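Long-range contacts in nisin biosynthesis protein NisC (Lactococcus lactis subsp. lactis, PDB 2G0D), which catalyses, as a zinc-dependent lantibiotic cyclase, formation of the thioether rings of nisin: residues A[215-220]-A[400-405]; A[59-64]-A[100-105]; A[129-134]-A[179-184]; A[249-254]-A[312-317]. All coordinates share one frame; numbering follows the deposited sequence.

Contact 1 (A[215-220]-A[400-405]); sequences LAYAHI and LLFDDF
Tyr217 and Phe402 form a buried face-to-face aromatic stack, part of an aromatic and apolar contact joining helix 208-221 to the C-terminal loop that follows helix 376-387. The ring planes are parallel within 1° and the centroids lie 3.6 Å apart, so the overlap is nearly complete. Tyr217 reaches the loop because its CG stands anti to the backbone N (chi1 -176°). Tyr217 OH donates to Asp404 OD2 at 2.8 Å, which accepts through its syn lone pair; OD2 also forms a salt bridge with Lys221. Beside the stack, Ile220 CG1 sits over the Phe405 face, 3.9 Å from the ring centroid and 10° off its normal, a CH-pi contact. A type I beta turn from Phe402 to Phe405, with Phe405 N bonded to Phe402 O, brings both phenyl rings to the helix. Tyr290 of helix 281-294 stacks on Phe405 and also meets Phe402, while helix 327-341 touches Phe405 through Leu340 and helix 226-242 meets Ala216 through Leu232.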
loop_
_atom_site.group_PDB
_atom_site.type_symbol
_atom_site.label_atom_id
_atom_site.label_comp_id
_atom_site.label_asym_id
_atom_site.label_seq_id
_atom_site.Cartn_x
_atom_site.Cartn_y
_atom_site.Cartn_z
ATOM N N LEU A 215 1.733 12.059 -2.262
ATOM C CA LEU A 215 1.983 13.513 -2.286
ATOM C C LEU A 215 1.346 14.295 -1.148
ATOM O O LEU A 215 1.939 15.273 -0.665
ATOM C CB LEU A 215 1.558 14.129 -3.613
ATOM C CG LEU A 215 2.344 13.617 -4.823
ATOM C CD1 LEU A 215 1.711 14.178 -6.090
ATOM C CD2 LEU A 215 3.856 13.951 -4.766
ATOM N N ALA A 216 0.134 13.896 -0.752
ATOM C CA ALA A 216 -0.530 14.491 0.395
ATOM C C ALA A 216 0.261 14.175 1.670
ATOM O O ALA A 216 0.522 15.065 2.485
ATOM C CB ALA A 216 -1.971 13.966 0.512
ATOM N N TYR A 217 0.625 12.897 1.834
ATOM C CA TYR A 217 1.414 12.462 2.999
ATOM C C TYR A 217 2.758 13.170 3.063
ATOM O O TYR A 217 3.110 13.648 4.115
ATOM C CB TYR A 217 1.591 10.941 3.037
ATOM C CG TYR A 217 2.322 10.391 4.261
ATOM C CD1 TYR A 217 1.857 10.641 5.558
ATOM C CD2 TYR A 217 3.465 9.591 4.118
ATOM C CE1 TYR A 217 2.510 10.122 6.675
ATOM C CE2 TYR A 217 4.109 9.061 5.237
ATOM C CZ TYR A 217 3.625 9.320 6.492
ATOM O OH TYR A 217 4.282 8.807 7.590
ATOM N N ALA A 218 3.485 13.249 1.945
ATOM C CA ALA A 218 4.714 14.071 1.829
ATOM C C ALA A 218 4.520 15.514 2.293
ATOM O O ALA A 218 5.309 15.998 3.086
ATOM C CB ALA A 218 5.275 14.042 0.386
ATOM N N HIS A 219 3.461 16.193 1.830
ATOM C CA HIS A 219 3.141 17.539 2.324
ATOM C C HIS A 219 3.008 17.645 3.853
ATOM O O HIS A 219 3.630 18.509 4.455
ATOM C CB HIS A 219 1.898 18.129 1.656
ATOM C CG HIS A 219 1.536 19.491 2.178
ATOM N ND1 HIS A 219 0.398 19.728 2.924
ATOM C CD2 HIS A 219 2.180 20.680 2.090
ATOM C CE1 HIS A 219 0.344 21.010 3.245
ATOM N NE2 HIS A 219 1.414 21.608 2.752
ATOM N N ILE A 220 2.216 16.773 4.485
ATOM C CA ILE A 220 2.075 16.839 5.940
ATOM C C ILE A 220 3.394 16.505 6.645
ATOM O O ILE A 220 3.636 16.971 7.762
ATOM C CB ILE A 220 0.885 15.977 6.523
ATOM C CG1 ILE A 220 1.113 14.471 6.341
ATOM C CG2 ILE A 220 -0.476 16.468 6.023
ATOM C CD1 ILE A 220 1.719 13.829 7.577
ATOM N N LEU A 400 -0.416 2.410 2.864
ATOM C CA LEU A 400 -0.660 3.870 2.903
ATOM C C LEU A 400 -1.713 4.225 3.927
ATOM O O LEU A 400 -2.570 5.105 3.704
ATOM C CB LEU A 400 -1.061 4.455 1.524
ATOM C CG LEU A 400 -0.238 4.129 0.266
ATOM C CD1 LEU A 400 -0.783 4.926 -0.945
ATOM C CD2 LEU A 400 1.289 4.333 0.442
ATOM N N LEU A 401 -1.635 3.565 5.070
ATOM C CA LEU A 401 -2.498 3.888 6.200
ATOM C C LEU A 401 -1.593 4.589 7.177
ATOM O O LEU A 401 -0.723 3.964 7.790
ATOM C CB LEU A 401 -3.116 2.624 6.794
ATOM C CG LEU A 401 -3.922 1.812 5.786
ATOM C CD1 LEU A 401 -4.480 0.481 6.404
ATOM C CD2 LEU A 401 -5.057 2.650 5.101
ATOM N N PHE A 402 -1.770 5.908 7.272
ATOM C CA PHE A 402 -0.803 6.788 7.919
ATOM C C PHE A 402 -1.354 7.265 9.273
ATOM O O PHE A 402 -2.063 8.283 9.342
ATOM C CB PHE A 402 -0.540 7.986 6.991
ATOM C CG PHE A 402 0.031 7.613 5.630
ATOM C CD1 PHE A 402 1.175 6.795 5.524
ATOM C CD2 PHE A 402 -0.526 8.148 4.458
ATOM C CE1 PHE A 402 1.733 6.462 4.268
ATOM C CE2 PHE A 402 0.005 7.828 3.196
ATOM C CZ PHE A 402 1.173 7.007 3.100
ATOM N N ASP A 403 -1.026 6.504 10.332
ATOM C CA ASP A 403 -1.476 6.754 11.699
ATOM C C ASP A 403 -0.950 8.068 12.227
ATOM O O ASP A 403 -1.562 8.650 13.131
ATOM C CB ASP A 403 -1.022 5.654 12.673
ATOM C CG ASP A 403 -1.790 4.343 12.505
ATOM O OD1 ASP A 403 -2.704 4.245 11.628
ATOM O OD2 ASP A 403 -1.440 3.390 13.246
ATOM N N ASP A 404 0.158 8.538 11.649
ATOM C CA ASP A 404 0.807 9.812 12.033
ATOM C C ASP A 404 0.403 11.016 11.190
ATOM O O ASP A 404 0.998 12.095 11.330
ATOM C CB ASP A 404 2.335 9.661 11.968
ATOM C CG ASP A 404 2.842 9.374 10.539
ATOM O OD1 ASP A 404 2.086 8.814 9.702
ATOM O OD2 ASP A 404 4.018 9.688 10.252
ATOM N N PHE A 405 -0.610 10.845 10.342
ATOM C CA PHE A 405 -0.989 11.854 9.382
ATOM C C PHE A 405 -1.274 13.216 10.047
ATOM O O PHE A 405 -1.094 14.263 9.423
ATOM C CB PHE A 405 -2.219 11.409 8.548
ATOM C CG PHE A 405 -2.323 12.112 7.215
ATOM C CD1 PHE A 405 -1.684 11.593 6.085
ATOM C CD2 PHE A 405 -3.031 13.311 7.089
ATOM C CE1 PHE A 405 -1.735 12.267 4.832
ATOM C CE2 PHE A 405 -3.091 13.978 5.854
ATOM C CZ PHE A 405 -2.421 13.456 4.728
#

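Contact 2 (A[59-64]-A[100-105]); sequences KIDNYI and EKYKNL
Tyr102 OH donates to Asp61 OD1 across the gap between the two helices, the donor-acceptor distance being 2.5 Å. The hydroxyl meets OD1 on the syn side, 23° out of the carboxylate plane. The oxygen lies at the ring edge, in the ring plane, and the planes of carboxylate and ring are 22° apart, so the acid continues the tyrosine's flat group rather than covering it. The other oxygen, Asp61 OD2, receives a weak bond from Gln57 NE2 one turn earlier. Lys101 NZ stays 4.4 Å from Asp61 OD1, beyond a salt bridge, although its charge may still help to stabilise the carboxylate. The segment axes approach to 12.8 Å with their N-to-C directions 40° apart; such wide, roughly co-directional packing between helices 53-74 and 100-122 is consistent with neighbours in one layer of the alpha toroid. Beneath the polar pair, Ile64 divides its branches: CG1, anti to the carbonyl carbon, carries CD1 to within 4.0 Å of Tyr102 CE1, while CG2, anti to the backbone N, turns to Leu105 CD2. Ile92 of helix 85-92 packs against both Ile64 and Leu105, and Asp16 of helix 3-20 binds Lys59 and Tyr63 elsewhere on helix 53-74.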
loop_
_atom_site.group_PDB
_atom_site.type_symbol
_atom_site.label_atom_id
_atom_site.label_comp_id
_atom_site.label_asym_id
_atom_site.label_seq_id
_atom_site.Cartn_x
_atom_site.Cartn_y
_atom_site.Cartn_z
ATOM N N LYS A 59 12.435 -16.289 16.314
ATOM C CA LYS A 59 12.091 -16.558 14.920
ATOM C C LYS A 59 12.369 -15.360 14.033
ATOM O O LYS A 59 12.935 -15.496 12.954
ATOM C CB LYS A 59 10.627 -16.999 14.783
ATOM C CG LYS A 59 10.231 -18.179 15.663
ATOM C CD LYS A 59 11.003 -19.461 15.344
ATOM C CE LYS A 59 10.685 -20.534 16.373
ATOM N NZ LYS A 59 11.225 -21.866 15.985
ATOM N N ILE A 60 11.964 -14.184 14.487
ATOM C CA ILE A 60 12.204 -12.962 13.738
ATOM C C ILE A 60 13.699 -12.858 13.432
ATOM O O ILE A 60 14.093 -12.718 12.260
ATOM C CB ILE A 60 11.638 -11.724 14.486
ATOM C CG1 ILE A 60 10.105 -11.713 14.368
ATOM C CG2 ILE A 60 12.206 -10.403 13.917
ATOM C CD1 ILE A 60 9.398 -11.059 15.539
ATOM N N ASP A 61 14.522 -12.998 14.475
ATOM C CA ASP A 61 15.968 -12.879 14.322
ATOM C C ASP A 61 16.526 -13.987 13.434
ATOM O O ASP A 61 17.408 -13.734 12.619
ATOM C CB ASP A 61 16.661 -12.801 15.679
ATOM C CG ASP A 61 16.410 -11.463 16.387
ATOM O OD1 ASP A 61 16.324 -10.422 15.704
ATOM O OD2 ASP A 61 16.312 -11.451 17.632
ATOM N N ASN A 62 15.968 -15.191 13.554
ATOM C CA ASN A 62 16.270 -16.272 12.632
ATOM C C ASN A 62 15.998 -15.857 11.193
ATOM O O ASN A 62 16.852 -16.016 10.318
ATOM C CB ASN A 62 15.443 -17.524 12.971
ATOM C CG ASN A 62 15.960 -18.250 14.193
ATOM O OD1 ASN A 62 17.073 -17.976 14.662
ATOM N ND2 ASN A 62 15.154 -19.179 14.729
ATOM N N TYR A 63 14.792 -15.332 10.955
ATOM C CA TYR A 63 14.373 -14.990 9.608
ATOM C C TYR A 63 15.187 -13.802 9.082
ATOM O O TYR A 63 15.472 -13.732 7.888
ATOM C CB TYR A 63 12.861 -14.699 9.562
ATOM C CG TYR A 63 11.971 -15.847 10.005
ATOM C CD1 TYR A 63 12.420 -17.178 9.966
ATOM C CD2 TYR A 63 10.668 -15.607 10.436
ATOM C CE1 TYR A 63 11.599 -18.236 10.359
ATOM C CE2 TYR A 63 9.834 -16.646 10.816
ATOM C CZ TYR A 63 10.305 -17.964 10.782
ATOM O OH TYR A 63 9.479 -18.992 11.175
ATOM N N ILE A 64 15.557 -12.878 9.974
ATOM C CA ILE A 64 16.411 -11.754 9.597
ATOM C C ILE A 64 17.814 -12.234 9.193
ATOM O O ILE A 64 18.318 -11.880 8.121
ATOM C CB ILE A 64 16.499 -10.679 10.714
ATOM C CG1 ILE A 64 15.167 -9.920 10.859
ATOM C CG2 ILE A 64 17.587 -9.676 10.401
ATOM C CD1 ILE A 64 15.051 -9.165 12.145
ATOM N N GLU A 100 22.827 -2.708 17.305
ATOM C CA GLU A 100 23.651 -2.201 16.215
ATOM C C GLU A 100 23.464 -2.966 14.895
ATOM O O GLU A 100 23.479 -2.362 13.833
ATOM C CB GLU A 100 25.127 -2.157 16.645
ATOM C CG GLU A 100 25.674 -3.479 17.263
ATOM C CD GLU A 100 27.092 -3.343 17.865
ATOM O OE1 GLU A 100 28.041 -3.925 17.284
ATOM O OE2 GLU A 100 27.251 -2.668 18.916
ATOM N N LYS A 101 23.256 -4.282 14.970
ATOM C CA LYS A 101 23.038 -5.121 13.776
ATOM C C LYS A 101 21.801 -4.733 12.947
ATOM O O LYS A 101 21.850 -4.786 11.722
ATOM C CB LYS A 101 23.001 -6.617 14.138
ATOM C CG LYS A 101 21.743 -7.076 14.853
ATOM C CD LYS A 101 21.881 -8.488 15.396
ATOM C CE LYS A 101 20.512 -9.024 15.817
ATOM N NZ LYS A 101 20.631 -10.391 16.412
ATOM N N TYR A 102 20.708 -4.358 13.613
ATOM C CA TYR A 102 19.492 -3.887 12.920
ATOM C C TYR A 102 19.748 -2.567 12.212
ATOM O O TYR A 102 19.454 -2.431 11.023
ATOM C CB TYR A 102 18.331 -3.709 13.896
ATOM C CG TYR A 102 17.970 -4.948 14.676
ATOM C CD1 TYR A 102 17.715 -6.166 14.032
ATOM C CD2 TYR A 102 17.876 -4.900 16.064
ATOM C CE1 TYR A 102 17.369 -7.310 14.769
ATOM C CE2 TYR A 102 17.526 -6.025 16.808
ATOM C CZ TYR A 102 17.264 -7.219 16.163
ATOM O OH TYR A 102 16.930 -8.313 16.931
ATOM N N LYS A 103 20.323 -1.616 12.945
ATOM C CA LYS A 103 20.685 -0.314 12.392
ATOM C C LYS A 103 21.677 -0.458 11.230
ATOM O O LYS A 103 21.545 0.222 10.213
ATOM C CB LYS A 103 21.244 0.611 13.494
ATOM C CG LYS A 103 21.878 1.895 12.965
ATOM C CD LYS A 103 22.440 2.811 14.078
ATOM C CE LYS A 103 21.403 3.876 14.510
ATOM N NZ LYS A 103 20.789 3.608 15.856
ATOM N N ASN A 104 22.656 -1.347 11.379
ATOM C CA ASN A 104 23.626 -1.593 10.309
ATOM C C ASN A 104 22.939 -2.100 9.054
ATOM O O ASN A 104 23.186 -1.596 7.971
ATOM C CB ASN A 104 24.727 -2.576 10.746
ATOM C CG ASN A 104 25.799 -1.917 11.608
ATOM O OD1 ASN A 104 25.836 -0.688 11.770
ATOM N ND2 ASN A 104 26.679 -2.739 12.170
ATOM N N LEU A 105 22.044 -3.072 9.217
ATOM C CA LEU A 105 21.257 -3.590 8.102
ATOM C C LEU A 105 20.373 -2.516 7.463
ATOM O O LEU A 105 20.321 -2.405 6.244
ATOM C CB LEU A 105 20.417 -4.795 8.546
ATOM C CG LEU A 105 19.574 -5.520 7.481
ATOM C CD1 LEU A 105 20.431 -5.925 6.232
ATOM C CD2 LEU A 105 18.871 -6.734 8.076
#

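Contact 3 (A[129-134]-A[179-184]); sequences ITPPDY and LYIKSE
Ile181 brings its CD1 methyl against segment 129-134, where it meets Ile129 O at 3.5 Å and Pro131 CD at 3.9 Å. Two side-chain torsions put it there: CG1 lies beside the backbone N and anti to the carbonyl carbon (chi1 -53°), and chi2 of -63° folds the methyl over. The same methyl reaches the edge of the Tyr134 ring, 4.1 Å from CE1. That ring is held differently, its CG between backbone N and carbonyl carbon (chi1 62°), which folds it back so that Pro131 O lies 3.6 Å above the ring plane, over the centre. Its hydroxyl and a water are 2.9 Å apart, and the water donates to Leu179 O; a weak bond joins the hydroxyl to His206 O as well. Ile129 sends CG2 to Tyr180 O, 3.6 Å away. Within segment 129-134, Asp133 OD2 accepts from Thr130 N, while Thr130 OG1 is bonded to Asn185 O. Ile181 is backbone-bonded to Cys199. This is loop packing among the helix connections of the alpha toroid, with the Pro131 side chain about 13 Å from the zinc ion.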
loop_
_atom_site.group_PDB
_atom_site.type_symbol
_atom_site.label_atom_id
_atom_site.label_comp_id
_atom_site.label_asym_id
_atom_site.label_seq_id
_atom_site.Cartn_x
_atom_site.Cartn_y
_atom_site.Cartn_z
ATOM N N ILE A 129 6.588 4.233 -20.073
ATOM C CA ILE A 129 6.011 4.334 -18.722
ATOM C C ILE A 129 4.952 3.263 -18.457
ATOM O O ILE A 129 4.000 3.090 -19.225
ATOM C CB ILE A 129 5.494 5.771 -18.379
ATOM C CG1 ILE A 129 5.175 5.890 -16.871
ATOM C CG2 ILE A 129 4.300 6.166 -19.253
ATOM C CD1 ILE A 129 4.808 7.298 -16.410
ATOM N N THR A 130 5.168 2.540 -17.359
ATOM C CA THR A 130 4.354 1.415 -16.944
ATOM C C THR A 130 4.121 1.570 -15.425
ATOM O O THR A 130 4.912 2.259 -14.765
ATOM C CB THR A 130 5.060 0.091 -17.320
ATOM O OG1 THR A 130 4.267 -1.024 -16.921
ATOM C CG2 THR A 130 6.461 -0.015 -16.705
ATOM N N PRO A 131 3.026 0.991 -14.873
ATOM C CA PRO A 131 2.757 1.232 -13.429
ATOM C C PRO A 131 3.893 0.969 -12.421
ATOM O O PRO A 131 4.098 1.819 -11.554
ATOM C CB PRO A 131 1.522 0.366 -13.139
ATOM C CG PRO A 131 0.806 0.309 -14.463
ATOM C CD PRO A 131 1.954 0.170 -15.473
ATOM N N PRO A 132 4.633 -0.166 -12.526
ATOM C CA PRO A 132 5.723 -0.395 -11.570
ATOM C C PRO A 132 6.747 0.735 -11.491
ATOM O O PRO A 132 7.556 0.727 -10.577
ATOM C CB PRO A 132 6.416 -1.669 -12.102
ATOM C CG PRO A 132 5.398 -2.350 -12.892
ATOM C CD PRO A 132 4.520 -1.286 -13.482
ATOM N N ASP A 133 6.715 1.683 -12.432
ATOM C CA ASP A 133 7.620 2.847 -12.392
ATOM C C ASP A 133 7.298 3.766 -11.219
ATOM O O ASP A 133 8.193 4.188 -10.493
ATOM C CB ASP A 133 7.564 3.667 -13.687
ATOM C CG ASP A 133 8.243 2.975 -14.871
ATOM O OD1 ASP A 133 9.233 2.225 -14.679
ATOM O OD2 ASP A 133 7.789 3.215 -16.013
ATOM N N TYR A 134 6.015 4.072 -11.035
ATOM C CA TYR A 134 5.593 5.140 -10.122
ATOM C C TYR A 134 4.733 4.620 -8.962
ATOM O O TYR A 134 4.500 5.360 -8.003
ATOM C CB TYR A 134 4.791 6.201 -10.895
ATOM C CG TYR A 134 3.528 5.639 -11.501
ATOM C CD1 TYR A 134 3.493 5.223 -12.840
ATOM C CD2 TYR A 134 2.381 5.470 -10.727
ATOM C CE1 TYR A 134 2.337 4.673 -13.390
ATOM C CE2 TYR A 134 1.229 4.910 -11.264
ATOM C CZ TYR A 134 1.207 4.518 -12.594
ATOM O OH TYR A 134 0.047 3.978 -13.122
ATOM N N LEU A 179 0.707 10.203 -17.066
ATOM C CA LEU A 179 0.562 8.926 -16.357
ATOM C C LEU A 179 -0.147 7.868 -17.203
ATOM O O LEU A 179 -0.309 6.714 -16.778
ATOM C CB LEU A 179 -0.198 9.136 -15.039
ATOM N N TYR A 180 -0.558 8.265 -18.408
ATOM C CA TYR A 180 -1.266 7.368 -19.311
ATOM C C TYR A 180 -0.400 6.174 -19.662
ATOM O O TYR A 180 0.786 6.334 -19.930
ATOM C CB TYR A 180 -1.668 8.094 -20.588
ATOM C CG TYR A 180 -2.741 7.390 -21.385
ATOM C CD1 TYR A 180 -2.411 6.550 -22.446
ATOM C CD2 TYR A 180 -4.089 7.574 -21.080
ATOM C CE1 TYR A 180 -3.403 5.916 -23.201
ATOM C CE2 TYR A 180 -5.093 6.941 -21.814
ATOM C CZ TYR A 180 -4.747 6.113 -22.882
ATOM O OH TYR A 180 -5.747 5.485 -23.618
ATOM N N ILE A 181 -0.994 4.981 -19.621
ATOM C CA ILE A 181 -0.266 3.750 -19.907
ATOM C C ILE A 181 -0.731 3.236 -21.255
ATOM O O ILE A 181 -1.938 3.011 -21.454
ATOM C CB ILE A 181 -0.504 2.647 -18.823
ATOM C CG1 ILE A 181 -0.221 3.178 -17.406
ATOM C CG2 ILE A 181 0.345 1.404 -19.114
ATOM C CD1 ILE A 181 1.234 3.603 -17.146
ATOM N N LYS A 182 0.223 3.070 -22.172
ATOM C CA LYS A 182 -0.052 2.476 -23.479
ATOM C C LYS A 182 -0.382 0.979 -23.318
ATOM O O LYS A 182 0.061 0.324 -22.358
ATOM C CB LYS A 182 1.127 2.701 -24.443
ATOM N N SER A 183 -1.174 0.454 -24.247
ATOM C CA SER A 183 -1.671 -0.926 -24.179
ATOM C C SER A 183 -0.516 -1.897 -23.971
ATOM O O SER A 183 -0.617 -2.855 -23.189
ATOM C CB SER A 183 -2.422 -1.278 -25.468
ATOM O OG SER A 183 -3.143 -2.485 -25.316
ATOM N N GLU A 184 0.584 -1.598 -24.665
ATOM C CA GLU A 184 1.808 -2.405 -24.693
ATOM C C GLU A 184 2.559 -2.430 -23.363
ATOM O O GLU A 184 3.297 -3.377 -23.092
ATOM C CB GLU A 184 2.733 -1.898 -25.823
ATOM C CG GLU A 184 3.366 -0.514 -25.576
ATOM C CD GLU A 184 3.504 0.324 -26.844
ATOM O OE1 GLU A 184 2.496 0.952 -27.247
ATOM O OE2 GLU A 184 4.615 0.370 -27.430
HETATM O O HOH W 1 -1.638 5.406 -15.006
#

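Contact 4 (A[249-254]-A[312-317]); sequences QFLWKD and MQRKLG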
loop_
_atom_site.group_PDB
_atom_site.type_symbol
_atom_site.label_atom_id
_atom_site.label_comp_id
_atom_site.label_asym_id
_atom_site.label_seq_id
_atom_site.Cartn_x
_atom_site.Cartn_y
_atom_site.Cartn_z
ATOM N N GLN A 249 -23.086 6.400 -8.042
ATOM C CA GLN A 249 -22.389 7.381 -7.213
ATOM C C GLN A 249 -21.350 6.665 -6.339
ATOM O O GLN A 249 -21.587 5.550 -5.860
ATOM C CB GLN A 249 -23.382 8.164 -6.357
ATOM C CG GLN A 249 -22.752 9.271 -5.540
ATOM C CD GLN A 249 -23.777 10.188 -4.892
ATOM O OE1 GLN A 249 -24.922 9.799 -4.646
ATOM N NE2 GLN A 249 -23.357 11.416 -4.597
ATOM N N PHE A 250 -20.198 7.306 -6.178
ATOM C CA PHE A 250 -19.066 6.817 -5.368
ATOM C C PHE A 250 -18.321 5.640 -6.002
ATOM O O PHE A 250 -17.615 4.902 -5.312
ATOM C CB PHE A 250 -19.475 6.493 -3.917
ATOM C CG PHE A 250 -20.253 7.584 -3.242
ATOM C CD1 PHE A 250 -19.710 8.846 -3.071
ATOM C CD2 PHE A 250 -21.540 7.346 -2.774
ATOM C CE1 PHE A 250 -20.445 9.858 -2.446
ATOM C CE2 PHE A 250 -22.276 8.363 -2.149
ATOM C CZ PHE A 250 -21.715 9.611 -1.986
ATOM N N LEU A 251 -18.473 5.488 -7.313
ATOM C CA LEU A 251 -17.783 4.429 -8.071
ATOM C C LEU A 251 -16.906 5.014 -9.184
ATOM O O LEU A 251 -17.197 6.079 -9.723
ATOM C CB LEU A 251 -18.766 3.394 -8.635
ATOM C CG LEU A 251 -19.328 2.383 -7.623
ATOM C CD1 LEU A 251 -20.534 1.670 -8.168
ATOM C CD2 LEU A 251 -18.236 1.365 -7.121
ATOM N N TRP A 252 -15.811 4.316 -9.475
ATOM C CA TRP A 252 -14.869 4.711 -10.495
ATOM C C TRP A 252 -14.431 3.457 -11.224
ATOM O O TRP A 252 -14.220 2.396 -10.596
ATOM C CB TRP A 252 -13.629 5.362 -9.856
ATOM C CG TRP A 252 -13.816 6.782 -9.383
ATOM C CD1 TRP A 252 -13.509 7.913 -10.082
ATOM C CD2 TRP A 252 -14.299 7.226 -8.098
ATOM N NE1 TRP A 252 -13.790 9.035 -9.328
ATOM C CE2 TRP A 252 -14.270 8.647 -8.109
ATOM C CE3 TRP A 252 -14.735 6.570 -6.938
ATOM C CZ2 TRP A 252 -14.676 9.419 -7.016
ATOM C CZ3 TRP A 252 -15.148 7.337 -5.845
ATOM C CH2 TRP A 252 -15.129 8.755 -5.900
ATOM N N LYS A 253 -14.287 3.565 -12.540
ATOM C CA LYS A 253 -13.663 2.505 -13.329
ATOM C C LYS A 253 -12.184 2.398 -12.960
ATOM O O LYS A 253 -11.579 3.364 -12.470
ATOM C CB LYS A 253 -13.784 2.804 -14.822
ATOM C CG LYS A 253 -15.209 2.955 -15.329
ATOM C CD LYS A 253 -15.226 3.633 -16.691
ATOM C CE LYS A 253 -14.575 2.799 -17.772
ATOM N NZ LYS A 253 -14.304 3.652 -18.966
ATOM N N ASP A 254 -11.606 1.222 -13.208
ATOM C CA ASP A 254 -10.199 0.948 -12.902
ATOM C C ASP A 254 -9.274 1.788 -13.772
ATOM O O ASP A 254 -8.152 2.097 -13.378
ATOM C CB ASP A 254 -9.865 -0.525 -13.165
ATOM C CG ASP A 254 -10.354 -1.470 -12.077
ATOM O OD1 ASP A 254 -11.061 -1.045 -11.132
ATOM O OD2 ASP A 254 -10.025 -2.672 -12.198
ATOM N N MET A 312 -18.516 -0.060 2.008
ATOM C CA MET A 312 -18.806 -0.978 3.107
ATOM C C MET A 312 -20.211 -1.568 2.976
ATOM O O MET A 312 -20.397 -2.777 3.077
ATOM C CB MET A 312 -18.604 -0.288 4.460
ATOM C CG MET A 312 -17.130 0.116 4.751
ATOM S SD MET A 312 -15.931 -1.221 4.467
ATOM C CE MET A 312 -16.537 -2.474 5.618
ATOM N N GLN A 313 -21.186 -0.713 2.699
ATOM C CA GLN A 313 -22.549 -1.147 2.444
ATOM C C GLN A 313 -22.621 -2.144 1.297
ATOM O O GLN A 313 -23.386 -3.100 1.381
ATOM C CB GLN A 313 -23.457 0.055 2.153
ATOM C CG GLN A 313 -23.805 0.889 3.389
ATOM C CD GLN A 313 -24.332 2.289 3.049
ATOM O OE1 GLN A 313 -24.495 2.630 1.873
ATOM N NE2 GLN A 313 -24.587 3.107 4.078
ATOM N N ARG A 314 -21.817 -1.910 0.254
ATOM C CA ARG A 314 -21.912 -2.617 -1.047
ATOM C C ARG A 314 -21.028 -3.880 -1.165
ATOM O O ARG A 314 -21.505 -4.939 -1.558
ATOM C CB ARG A 314 -21.583 -1.625 -2.182
ATOM C CG ARG A 314 -21.764 -2.134 -3.620
ATOM C CD ARG A 314 -21.383 -1.070 -4.643
ATOM N NE ARG A 314 -20.098 -0.453 -4.292
ATOM C CZ ARG A 314 -19.941 0.827 -3.937
ATOM N NH1 ARG A 314 -20.971 1.685 -3.924
ATOM N NH2 ARG A 314 -18.746 1.252 -3.629
ATOM N N LYS A 315 -19.745 -3.749 -0.821
ATOM C CA LYS A 315 -18.763 -4.841 -0.880
ATOM C C LYS A 315 -18.698 -5.491 -2.266
ATOM O O LYS A 315 -18.646 -6.702 -2.395
ATOM C CB LYS A 315 -18.999 -5.911 0.208
ATOM C CG LYS A 315 -19.296 -5.383 1.596
ATOM C CD LYS A 315 -19.202 -6.481 2.621
ATOM C CE LYS A 315 -20.414 -6.548 3.482
ATOM N NZ LYS A 315 -20.680 -5.319 4.248
ATOM N N LEU A 316 -18.657 -4.663 -3.295
ATOM C CA LEU A 316 -18.634 -5.135 -4.667
ATOM C C LEU A 316 -17.406 -5.999 -4.951
ATOM O O LEU A 316 -16.269 -5.604 -4.665
ATOM C CB LEU A 316 -18.681 -3.922 -5.588
ATOM C CG LEU A 316 -19.019 -4.090 -7.054
ATOM C CD1 LEU A 316 -20.447 -4.638 -7.264
ATOM C CD2 LEU A 316 -18.793 -2.749 -7.739
ATOM N N GLY A 317 -17.653 -7.200 -5.469
ATOM C CA GLY A 317 -16.617 -8.190 -5.782
ATOM C C GLY A 317 -15.889 -8.839 -4.611
ATOM O O GLY A 317 -14.855 -9.512 -4.808
HETATM O O HOH W 2 -17.395 3.595 -2.793
#
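One face of the Arg314 guanidinium carries Leu251 CD2, 3.5 Å above the plane and displaced toward the rim. At the edge, in plane, lie Leu316 CB and a water. A second flat group, the Phe250 ring, has Gln249 CG 3.4 Å above the centre of one face, but the ring leads away from Arg314 and packs on Lys306, Ile307 and Ser310 of helix 298-314. The arginine chain is extended through chi1 and chi2, then bends at chi3 (47°), which lays the group across Leu251. Leu316 adds apolar cover, its CD2 being 4.2 Å from Leu251 CD2. No direct hydrogen bond spans the segments: the water accepts from Arg314 NH2 at 2.8 Å and donates to Phe250 O at 2.8 Å. Helix 298-314 ends here, Lys315 leaving helical geometry with positive phi (54°) while its NZ returns to Met312 O. Asp275 forms a salt bridge with Arg314 NH2 and accepts from Leu316 N; Ser310 OG bonds to NH1. The guanidinium thus divides its surface, spending its N-H rim on acid, hydroxyl and water and an apolar face on leucine, and its charge is probably balanced chiefly by Asp275.

How the contacts relate
None of the four contacts touches another. Contacts 3 and 4 come nearest, about 8 Å between closest atoms, followed by contacts 1 and 3 at about 9 Å. Contact 2 stands apart: its centre is 41 Å from that of contact 4, on the opposite side of the chain's centre. Contact 4 is nested inside the long loop that contact 1 closes, whereas contacts 2 and 3 both close before it opens. The zinc ion, bound by Cys278, Cys324 and His325, lies about 13 Å from the side chains of Pro131 in contact 3 and Leu316 in contact 4. Asp275, which pairs with Arg314, precedes the ligand Cys278 by three residues, linking contact 4 to the metal site through the chain.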